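Local atomic coordinates of glucose dehydrogenase (Serratia sp. FS14, PDB entry 7CDY), a protein that belongs to the glucose/sorbosone dehydrogenase family, whose members are built on a beta-propeller fold, and binds a calcium ion. Residues A[206-220]-A[256-270]. Sequence-based numbering, arbitrary orientation.
Sequences WEHEHGPRGGDELNI and QPLHYWRVSPGLSGM. With CA (calcium ion), chain D.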
loop_
_atom_site.group_PDB
_atom_site.type_symbol
_atom_site.label_atom_id
_atom_site.label_comp_id
_atom_site.label_asym_id
_atom_site.label_seq_id
_atom_site.Cartn_x
_atom_site.Cartn_y
_atom_site.Cartn_z
ATOM N N TRP A 206 -5.872 8.508 -3.328
ATOM C CA TRP A 206 -6.910 7.605 -2.845
ATOM C C TRP A 206 -6.257 6.484 -2.045
ATOM O O TRP A 206 -5.073 6.162 -2.228
ATOM C CB TRP A 206 -7.715 6.998 -3.998
ATOM C CG TRP A 206 -8.591 7.958 -4.783
ATOM C CD1 TRP A 206 -8.413 9.308 -4.964
ATOM C CD2 TRP A 206 -9.764 7.606 -5.530
ATOM N NE1 TRP A 206 -9.428 9.809 -5.762
ATOM C CE2 TRP A 206 -10.264 8.782 -6.119
ATOM C CE3 TRP A 206 -10.443 6.404 -5.745
ATOM C CZ2 TRP A 206 -11.418 8.789 -6.920
ATOM C CZ3 TRP A 206 -11.589 6.410 -6.539
ATOM C CH2 TRP A 206 -12.058 7.595 -7.117
ATOM N N GLU A 207 -7.050 5.871 -1.165
ATOM C CA GLU A 207 -6.548 4.895 -0.208
ATOM C C GLU A 207 -7.582 3.795 -0.052
ATOM O O GLU A 207 -8.782 4.036 -0.215
ATOM C CB GLU A 207 -6.271 5.582 1.145
ATOM C CG GLU A 207 -5.864 4.675 2.296
ATOM C CD GLU A 207 -7.018 4.258 3.192
ATOM O OE1 GLU A 207 -8.197 4.438 2.817
ATOM O OE2 GLU A 207 -6.724 3.710 4.277
ATOM N N HIS A 208 -7.129 2.587 0.280
ATOM C CA HIS A 208 -8.071 1.564 0.722
ATOM C C HIS A 208 -7.503 0.811 1.918
ATOM O O HIS A 208 -6.296 0.842 2.183
ATOM C CB HIS A 208 -8.623 0.680 -0.418
ATOM C CG HIS A 208 -7.637 -0.271 -1.023
ATOM N ND1 HIS A 208 -6.942 -1.206 -0.285
ATOM C CD2 HIS A 208 -7.303 -0.487 -2.318
ATOM C CE1 HIS A 208 -6.196 -1.934 -1.101
ATOM N NE2 HIS A 208 -6.400 -1.524 -2.340
ATOM N N GLU A 209 -8.390 0.145 2.658
ATOM C CA GLU A 209 -7.962 -0.502 3.890
ATOM C C GLU A 209 -8.873 -1.674 4.209
ATOM O O GLU A 209 -10.047 -1.698 3.834
ATOM C CB GLU A 209 -7.936 0.477 5.076
ATOM C CG GLU A 209 -9.250 1.209 5.309
ATOM C CD GLU A 209 -9.106 2.263 6.386
ATOM O OE1 GLU A 209 -9.512 2.019 7.538
ATOM O OE2 GLU A 209 -8.536 3.339 6.097
ATOM N N HIS A 210 -8.315 -2.619 4.957
ATOM C CA HIS A 210 -9.060 -3.760 5.465
ATOM C C HIS A 210 -9.961 -3.332 6.608
ATOM O O HIS A 210 -9.538 -2.594 7.512
ATOM C CB HIS A 210 -8.090 -4.795 6.037
ATOM C CG HIS A 210 -7.223 -5.446 5.012
ATOM N ND1 HIS A 210 -7.604 -6.588 4.341
ATOM C CD2 HIS A 210 -5.991 -5.127 4.546
ATOM C CE1 HIS A 210 -6.647 -6.937 3.496
ATOM N NE2 HIS A 210 -5.659 -6.065 3.598
ATOM N N GLY A 211 -11.201 -3.812 6.579
ATOM C CA GLY A 211 -12.004 -3.866 7.772
ATOM C C GLY A 211 -11.658 -5.091 8.570
ATOM O O GLY A 211 -10.801 -5.894 8.186
ATOM N N PRO A 212 -12.318 -5.248 9.714
ATOM C CA PRO A 212 -12.114 -6.456 10.527
ATOM C C PRO A 212 -12.886 -7.629 9.933
ATOM O O PRO A 212 -12.554 -8.078 8.831
ATOM C CB PRO A 212 -12.621 -6.032 11.916
ATOM C CG PRO A 212 -13.678 -4.999 11.624
ATOM C CD PRO A 212 -13.240 -4.285 10.344
ATOM N N ARG A 213 -13.916 -8.134 10.609
ATOM C CA ARG A 213 -14.785 -9.122 9.973
ATOM C C ARG A 213 -15.816 -8.340 9.169
ATOM O O ARG A 213 -16.858 -7.919 9.684
ATOM C CB ARG A 213 -15.425 -10.043 11.007
ATOM C CG ARG A 213 -16.348 -11.093 10.404
ATOM C CD ARG A 213 -16.697 -12.148 11.439
ATOM N NE ARG A 213 -17.835 -12.959 11.028
ATOM C CZ ARG A 213 -18.353 -13.929 11.772
ATOM N NH1 ARG A 213 -19.393 -14.623 11.329
ATOM N NH2 ARG A 213 -17.830 -14.203 12.960
ATOM N N GLY A 214 -15.505 -8.118 7.895
ATOM C CA GLY A 214 -16.289 -7.242 7.058
ATOM C C GLY A 214 -15.811 -5.800 7.106
ATOM O O GLY A 214 -15.020 -5.385 7.962
ATOM N N GLY A 215 -16.309 -5.026 6.147
ATOM C CA GLY A 215 -16.133 -3.586 6.165
ATOM C C GLY A 215 -14.869 -3.034 5.537
ATOM O O GLY A 215 -14.422 -1.949 5.938
ATOM N N ASP A 216 -14.292 -3.707 4.542
ATOM C CA ASP A 216 -13.194 -3.100 3.792
ATOM C C ASP A 216 -13.685 -1.806 3.149
ATOM O O ASP A 216 -14.869 -1.666 2.821
ATOM C CB ASP A 216 -12.717 -4.047 2.681
ATOM C CG ASP A 216 -11.966 -5.281 3.195
ATOM O OD1 ASP A 216 -11.855 -5.506 4.418
ATOM O OD2 ASP A 216 -11.482 -6.046 2.325
ATOM N N GLU A 217 -12.772 -0.848 2.966
ATOM C CA GLU A 217 -13.148 0.507 2.573
ATOM C C GLU A 217 -12.196 1.085 1.542
ATOM O O GLU A 217 -10.983 0.855 1.588
ATOM C CB GLU A 217 -13.019 1.514 3.723
ATOM C CG GLU A 217 -13.873 1.254 4.907
ATOM C CD GLU A 217 -13.701 2.326 5.968
ATOM O OE1 GLU A 217 -12.754 3.158 5.904
ATOM O OE2 GLU A 217 -14.527 2.348 6.873
ATOM N N LEU A 218 -12.763 1.920 0.673
ATOM C CA LEU A 218 -12.028 2.821 -0.207
ATOM C C LEU A 218 -12.335 4.253 0.219
ATOM O O LEU A 218 -13.508 4.613 0.363
ATOM C CB LEU A 218 -12.497 2.599 -1.648
ATOM C CG LEU A 218 -11.965 3.510 -2.753
ATOM C CD1 LEU A 218 -10.491 3.260 -2.982
ATOM C CD2 LEU A 218 -12.736 3.275 -4.037
ATOM N N ASN A 219 -11.291 5.062 0.443
ATOM C CA ASN A 219 -11.409 6.436 0.929
ATOM C C ASN A 219 -10.652 7.400 0.022
ATOM O O ASN A 219 -9.686 7.024 -0.645
ATOM C CB ASN A 219 -10.814 6.565 2.341
ATOM C CG ASN A 219 -11.599 5.784 3.385
ATOM O OD1 ASN A 219 -12.750 6.107 3.661
ATOM N ND2 ASN A 219 -10.975 4.785 4.000
ATOM N N ILE A 220 -11.067 8.666 0.034
ATOM C CA ILE A 220 -10.276 9.766 -0.526
ATOM C C ILE A 220 -9.854 10.651 0.643
ATOM O O ILE A 220 -10.623 11.524 1.070
ATOM C CB ILE A 220 -11.050 10.571 -1.586
ATOM C CG1 ILE A 220 -11.555 9.674 -2.718
ATOM C CG2 ILE A 220 -10.185 11.705 -2.144
ATOM C CD1 ILE A 220 -12.495 10.394 -3.701
ATOM N N GLN A 256 -17.121 9.283 5.844
ATOM C CA GLN A 256 -17.539 8.010 5.287
ATOM C C GLN A 256 -16.576 7.559 4.190
ATOM O O GLN A 256 -15.938 8.380 3.524
ATOM C CB GLN A 256 -18.942 8.136 4.699
ATOM C CG GLN A 256 -20.030 8.084 5.746
ATOM C CD GLN A 256 -20.184 6.695 6.302
ATOM O OE1 GLN A 256 -20.576 5.781 5.580
ATOM N NE2 GLN A 256 -19.872 6.520 7.588
ATOM N N PRO A 257 -16.454 6.254 3.982
ATOM C CA PRO A 257 -15.720 5.779 2.806
ATOM C C PRO A 257 -16.431 6.181 1.525
ATOM O O PRO A 257 -17.638 6.442 1.504
ATOM C CB PRO A 257 -15.693 4.255 2.985
ATOM C CG PRO A 257 -16.793 3.952 3.919
ATOM C CD PRO A 257 -16.979 5.153 4.806
ATOM N N LEU A 258 -15.652 6.286 0.457
ATOM C CA LEU A 258 -16.220 6.455 -0.871
ATOM C C LEU A 258 -17.005 5.217 -1.274
ATOM O O LEU A 258 -18.074 5.309 -1.895
ATOM C CB LEU A 258 -15.077 6.717 -1.851
ATOM C CG LEU A 258 -15.463 6.790 -3.320
ATOM C CD1 LEU A 258 -16.390 7.972 -3.502
ATOM C CD2 LEU A 258 -14.220 6.927 -4.176
ATOM N N HIS A 259 -16.495 4.046 -0.907
ATOM C CA HIS A 259 -17.096 2.775 -1.246
ATOM C C HIS A 259 -16.682 1.791 -0.168
ATOM O O HIS A 259 -15.585 1.895 0.391
ATOM C CB HIS A 259 -16.569 2.317 -2.608
ATOM C CG HIS A 259 -17.433 1.308 -3.283
ATOM N ND1 HIS A 259 -18.631 1.637 -3.879
ATOM C CD2 HIS A 259 -17.282 -0.027 -3.439
ATOM C CE1 HIS A 259 -19.176 0.545 -4.383
ATOM N NE2 HIS A 259 -18.377 -0.477 -4.134
ATOM N N TYR A 260 -17.558 0.841 0.138
ATOM C CA TYR A 260 -17.255 -0.128 1.181
ATOM C C TYR A 260 -17.799 -1.495 0.802
ATOM O O TYR A 260 -18.687 -1.621 -0.045
ATOM C CB TYR A 260 -17.785 0.309 2.559
ATOM C CG TYR A 260 -19.273 0.583 2.600
ATOM C CD1 TYR A 260 -20.191 -0.432 2.860
ATOM C CD2 TYR A 260 -19.761 1.860 2.360
ATOM C CE1 TYR A 260 -21.543 -0.174 2.888
ATOM C CE2 TYR A 260 -21.113 2.126 2.392
ATOM C CZ TYR A 260 -21.997 1.108 2.648
ATOM O OH TYR A 260 -23.348 1.372 2.672
ATOM N N TRP A 261 -17.264 -2.519 1.459
ATOM C CA TRP A 261 -17.648 -3.907 1.226
ATOM C C TRP A 261 -18.046 -4.515 2.561
ATOM O O TRP A 261 -17.189 -4.785 3.410
ATOM C CB TRP A 261 -16.472 -4.691 0.653
ATOM C CG TRP A 261 -16.108 -4.414 -0.771
ATOM C CD1 TRP A 261 -16.408 -5.189 -1.859
ATOM C CD2 TRP A 261 -15.327 -3.315 -1.264
ATOM N NE1 TRP A 261 -15.878 -4.633 -2.992
ATOM C CE2 TRP A 261 -15.207 -3.485 -2.658
ATOM C CE3 TRP A 261 -14.711 -2.208 -0.668
ATOM C CZ2 TRP A 261 -14.505 -2.586 -3.461
ATOM C CZ3 TRP A 261 -14.021 -1.311 -1.475
ATOM C CH2 TRP A 261 -13.921 -1.510 -2.852
ATOM N N ARG A 262 -19.343 -4.771 2.739
ATOM C CA ARG A 262 -19.786 -5.394 3.981
ATOM C C ARG A 262 -19.202 -6.790 4.162
ATOM O O ARG A 262 -18.918 -7.202 5.292
ATOM C CB ARG A 262 -21.311 -5.407 4.051
ATOM C CG ARG A 262 -21.876 -4.022 4.288
ATOM C CD ARG A 262 -23.404 -4.059 4.338
ATOM N NE ARG A 262 -23.986 -2.749 4.620
ATOM C CZ ARG A 262 -24.063 -2.225 5.838
ATOM N NH1 ARG A 262 -24.619 -1.034 6.002
ATOM N NH2 ARG A 262 -23.588 -2.888 6.887
ATOM N N VAL A 263 -18.976 -7.521 3.074
ATOM C CA VAL A 263 -18.224 -8.769 3.116
ATOM C C VAL A 263 -16.840 -8.478 2.548
ATOM O O VAL A 263 -16.716 -8.029 1.402
ATOM C CB VAL A 263 -18.941 -9.887 2.339
ATOM C CG1 VAL A 263 -18.159 -11.199 2.443
ATOM C CG2 VAL A 263 -20.382 -10.066 2.861
ATOM N N SER A 264 -15.807 -8.678 3.358
ATOM C CA SER A 264 -14.452 -8.236 2.983
ATOM C C SER A 264 -13.824 -9.089 1.893
ATOM O O SER A 264 -13.631 -10.291 2.094
ATOM C CB SER A 264 -13.528 -8.275 4.182
ATOM O OG SER A 264 -13.930 -7.360 5.178
ATOM N N PRO A 265 -13.440 -8.511 0.753
ATOM C CA PRO A 265 -12.604 -9.268 -0.191
ATOM C C PRO A 265 -11.162 -9.408 0.264
ATOM O O PRO A 265 -10.458 -10.292 -0.249
ATOM C CB PRO A 265 -12.691 -8.445 -1.487
ATOM C CG PRO A 265 -13.849 -7.482 -1.286
ATOM C CD PRO A 265 -13.850 -7.211 0.192
ATOM N N GLY A 266 -10.708 -8.569 1.206
ATOM C CA GLY A 266 -9.311 -8.509 1.583
ATOM C C GLY A 266 -8.530 -7.618 0.637
ATOM O O GLY A 266 -7.598 -8.084 -0.023
ATOM N N LEU A 267 -8.884 -6.331 0.572
ATOM C CA LEU A 267 -8.319 -5.436 -0.434
ATOM C C LEU A 267 -6.813 -5.284 -0.266
ATOM O O LEU A 267 -6.320 -5.027 0.835
ATOM C CB LEU A 267 -8.958 -4.055 -0.321
ATOM C CG LEU A 267 -10.482 -3.963 -0.280
ATOM C CD1 LEU A 267 -10.886 -2.504 -0.153
ATOM C CD2 LEU A 267 -11.136 -4.616 -1.498
ATOM N N SER A 268 -6.089 -5.400 -1.376
ATOM C CA SER A 268 -4.635 -5.284 -1.353
ATOM C C SER A 268 -4.153 -4.857 -2.724
ATOM O O SER A 268 -4.453 -5.517 -3.723
ATOM C CB SER A 268 -4.016 -6.631 -0.984
ATOM O OG SER A 268 -2.627 -6.505 -0.755
ATOM N N GLY A 269 -3.395 -3.762 -2.772
ATOM C CA GLY A 269 -2.931 -3.267 -4.057
ATOM C C GLY A 269 -3.979 -2.414 -4.744
ATOM O O GLY A 269 -5.185 -2.658 -4.608
ATOM N N MET A 270 -3.549 -1.382 -5.462
ATOM C CA MET A 270 -4.506 -0.566 -6.193
ATOM C C MET A 270 -3.785 0.206 -7.283
ATOM O O MET A 270 -2.685 0.720 -7.068
ATOM C CB MET A 270 -5.325 0.374 -5.284
ATOM C CG MET A 270 -4.617 1.651 -4.862
ATOM S SD MET A 270 -5.555 2.721 -3.728
ATOM C CE MET A 270 -6.933 3.249 -4.738
HETATM CA CA CA D . -13.505 4.270 7.960
HETATM O O HOH W 1 -6.263 -2.459 2.120
HETATM O O HOH W 2 -11.108 4.194 8.254
HETATM O O HOH W 3 -13.940 5.943 6.211
HETATM O O HOH W 4 -13.584 8.918 1.576
HETATM O O HOH W 5 -13.495 2.757 9.830
HETATM O O HOH W 6 -15.726 4.665 8.676
#
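With chi1 of D216 at -71°, CG lies anti to the carbonyl carbon and the carboxylate reaches across to residues 264-267, where the loop runs into strand 267-273, and is gripped at both oxygens. S264 OG donates to OD1 of D216 (2.9 Å) from above the carboxylate plane, while the backbone N of G211 reaches the same oxygen from the opposite face. OD2 of D216 takes two backbone donors: G266 N at 2.9 Å, nearly along the C-O axis, and L267 N from above the plane. Four bonds thus fix the rotation of this buried acid and would be expected to stabilise its negative charge. H208 adopts the less common chi1 of 71°, between its backbone N and carbonyl carbon, which carries NE2 to G269 O at 2.8 Å; the bond is almost straight (178°); G269 O lies in the plane of the imidazole, whereas NE2 stands well above the plane of the G269 carbonyl. L267 CB sits over one face of this imidazole in a CH-pi contact, and water 1 links H208 ND1 to L267 O. In propeller terms, strand 259-261 is the outermost strand of one four-stranded blade, pairing antiparallel with 216-219, and the chain then crosses to strand 267-273, which opens the next blade. A G1 bulge sets G215 and D216 against W261; a classic bulge sets L258 and H259 against L218. Near the latter, L258 CD2 lies over the six-membered ring of W206, 3.6 Å from CZ3. On the sheet face opposite D216, E217 binds calcium through both carboxylate oxygens, with Y227 and four waters completing the site, and P257 CB packs 3.9 Å from E217 CB.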